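Local coordinates for predicted ATPase of the ABC class (Vibrio vulnificus, PDB 5D6A), which probably binds and hydrolyses ATP as an ABC-class ATPase with a P-loop domain, and binds the ATP analogue AMP-PNP, at residues A[77-80]-A[84-87]. Sequence-based numbering, arbitrary orientation.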
ATOM      1  N   ARG A  77       2.594  28.853 -27.390  1.00 49.68           N
ATOM      2  CA  ARG A  77       2.032  29.205 -28.689  1.00 52.05           C
ATOM      3  C   ARG A  77       0.869  30.175 -28.561  1.00 52.98           C
ATOM      4  O   ARG A  77      -0.139  29.849 -27.938  1.00 53.25           O
ATOM      5  CB  ARG A  77       1.529  27.975 -29.430  1.00 52.22           C
ATOM      6  CG  ARG A  77       2.591  26.959 -29.788  1.00 52.65           C
ATOM      7  CD  ARG A  77       2.154  26.225 -31.039  1.00 55.11           C
ATOM      8  NE  ARG A  77       2.158  27.130 -32.193  1.00 60.12           N
ATOM      9  CZ  ARG A  77       1.683  26.836 -33.401  1.00 62.87           C
ATOM     10  NH1 ARG A  77       1.748  27.738 -34.374  1.00 65.48           N
ATOM     11  NH2 ARG A  77       1.136  25.650 -33.646  1.00 63.47           N
ATOM     12  N   ALA A  78       1.000  31.349 -29.178  1.00 55.40           N
ATOM     13  CA  ALA A  78      -0.048  32.368 -29.148  1.00 56.48           C
ATOM     14  C   ALA A  78      -1.279  31.895 -29.916  1.00 56.07           C
ATOM     15  O   ALA A  78      -1.151  31.225 -30.937  1.00 56.28           O
ATOM     16  CB  ALA A  78       0.471  33.672 -29.732  1.00 59.75           C
ATOM     17  N   TRP A  79      -2.464  32.260 -29.427  1.00 56.34           N
ATOM     18  CA  TRP A  79      -3.734  31.845 -30.048  1.00 57.34           C
ATOM     19  C   TRP A  79      -3.875  32.165 -31.542  1.00 61.03           C
ATOM     20  O   TRP A  79      -4.636  31.502 -32.247  1.00 62.13           O
ATOM     21  CB  TRP A  79      -4.927  32.470 -29.315  1.00 57.99           C
ATOM     22  CG  TRP A  79      -5.101  32.018 -27.906  1.00 55.87           C
ATOM     23  CD1 TRP A  79      -4.789  32.714 -26.778  1.00 56.07           C
ATOM     24  CD2 TRP A  79      -5.630  30.762 -27.472  1.00 52.87           C
ATOM     25  NE1 TRP A  79      -5.091  31.968 -25.663  1.00 53.63           N
ATOM     26  CE2 TRP A  79      -5.610  30.765 -26.064  1.00 51.48           C
ATOM     27  CE3 TRP A  79      -6.119  29.633 -28.139  1.00 51.72           C
ATOM     28  CZ2 TRP A  79      -6.060  29.683 -25.308  1.00 49.28           C
ATOM     29  CZ3 TRP A  79      -6.565  28.556 -27.386  1.00 49.36           C
ATOM     30  CH2 TRP A  79      -6.534  28.592 -25.986  1.00 48.16           C
ATOM     31  N   SER A  80      -3.163  33.180 -32.019  1.00 64.13           N
ATOM     32  CA  SER A  80      -3.253  33.583 -33.425  1.00 67.61           C
ATOM     33  C   SER A  80      -2.761  32.515 -34.400  1.00 66.78           C
ATOM     34  O   SER A  80      -3.321  32.350 -35.487  1.00 68.73           O
ATOM     35  CB  SER A  80      -2.450  34.863 -33.654  1.00 70.58           C
ATOM     36  OG  SER A  80      -2.899  35.895 -32.800  1.00 72.46           O
ATOM     37  N   LEU A  84      -7.462  28.144 -32.671  1.00 58.75           N
ATOM     38  CA  LEU A  84      -8.274  27.632 -31.566  1.00 57.05           C
ATOM     39  C   LEU A  84      -8.664  28.741 -30.581  1.00 58.22           C
ATOM     40  O   LEU A  84      -8.980  28.464 -29.422  1.00 56.30           O
ATOM     41  CB  LEU A  84      -7.509  26.527 -30.824  1.00 54.27           C
ATOM     42  CG  LEU A  84      -7.149  25.272 -31.627  1.00 53.44           C
ATOM     43  CD1 LEU A  84      -6.223  24.365 -30.833  1.00 50.47           C
ATOM     44  CD2 LEU A  84      -8.400  24.518 -32.050  1.00 53.78           C
ATOM     45  N   SER A  85      -8.652  29.989 -31.045  1.00 61.62           N
ATOM     46  CA  SER A  85      -9.003  31.134 -30.198  1.00 63.28           C
ATOM     47  C   SER A  85     -10.433  31.027 -29.674  1.00 63.39           C
ATOM     48  O   SER A  85     -10.736  31.485 -28.572  1.00 64.50           O
ATOM     49  CB  SER A  85      -8.845  32.444 -30.972  1.00 66.36           C
ATOM     50  OG  SER A  85      -7.510  32.622 -31.402  1.00 66.74           O
ATOM     51  N   TRP A  86     -11.303  30.426 -30.481  1.00 62.66           N
ATOM     52  CA  TRP A  86     -12.705  30.242 -30.111  1.00 61.86           C
ATOM     53  C   TRP A  86     -12.885  29.498 -28.777  1.00 59.25           C
ATOM     54  O   TRP A  86     -13.899  29.684 -28.100  1.00 61.02           O
ATOM     55  CB  TRP A  86     -13.450  29.512 -31.232  1.00 61.62           C
ATOM     56  CG  TRP A  86     -12.880  28.168 -31.549  1.00 58.74           C
ATOM     57  CD1 TRP A  86     -11.829  27.895 -32.375  1.00 58.28           C
ATOM     58  CD2 TRP A  86     -13.335  26.910 -31.048  1.00 56.15           C
ATOM     59  NE1 TRP A  86     -11.598  26.543 -32.417  1.00 55.86           N
ATOM     60  CE2 TRP A  86     -12.509  25.914 -31.610  1.00 54.55           C
ATOM     61  CE3 TRP A  86     -14.364  26.526 -30.179  1.00 54.85           C
ATOM     62  CZ2 TRP A  86     -12.677  24.558 -31.332  1.00 52.44           C
ATOM     63  CZ3 TRP A  86     -14.531  25.180 -29.904  1.00 53.05           C
ATOM     64  CH2 TRP A  86     -13.691  24.210 -30.478  1.00 51.71           C
ATOM     65  N   LEU A  87     -11.906  28.672 -28.402  1.00 56.19           N
ATOM     66  CA  LEU A  87     -11.961  27.920 -27.134  1.00 53.41           C
ATOM     67  C   LEU A  87     -12.076  28.829 -25.910  1.00 53.97           C
ATOM     68  O   LEU A  87     -12.648  28.434 -24.896  1.00 53.05           O
ATOM     69  CB  LEU A  87     -10.721  27.029 -26.962  1.00 50.70           C
ATOM     70  CG  LEU A  87     -10.537  25.828 -27.891  1.00 50.15           C
ATOM     71  CD1 LEU A  87      -9.193  25.170 -27.639  1.00 48.77           C
ATOM     72  CD2 LEU A  87     -11.657  24.818 -27.706  1.00 49.79           C
TER
HETATM   73  O   HOH W   1      -7.325  31.318 -33.735  1.00 46.14           O
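The carbonyl oxygen of Trp79 takes a hydrogen bond from a water, with 3.1 Å between Trp79 O and the water oxygen, and a second from the hydroxyl of Thr82, within the turn that follows. Ser85 OG lies 2.7 Å from the same water oxygen, so one solvent molecule bridges the start and the end of the turn. The contact closes the loop between strand 71-78 of an antiparallel sheet and helix 92-109, in the N-terminal region of this ABC-class ATPase: three residues, 81-83, separate the two segments, and a 3-10 segment starts at Ser85 on the way to the helix. With OG anti to its own carbonyl carbon (chi1 -61°), Ser85 turns the hydroxyl across to Trp79, where it meets the bridging water and lies 3.3 Å from Trp79 CB.

The indole of Trp79 fills the angle between the two segments. Its six-membered ring presents CE3 and CZ3 to the backbone of Leu84, with Leu84 O set obliquely to the ring, 3.2 Å from Trp79 CZ3. Leu84 O also accepts the backbone N-H of Leu87, Leu87 N to Leu84 O 3.1 Å, closing a 3-10 turn. At the far end of the indole, NE1 donates to Thr134 O, which helps to hold the ring's rotation, while Phe133 meets it with planes inclined at about 55°. The side chain of Leu87 also reaches Phe94 and Ala98 of helix 92-109, linking the indole to that helix. Apolar contacts complete the packing: Leu84 CB lies 4.1 Å from Trp79 CZ3, and Leu87 CD1 meets the ring edge near its plane, 4.3 Å from Trp79 CZ3.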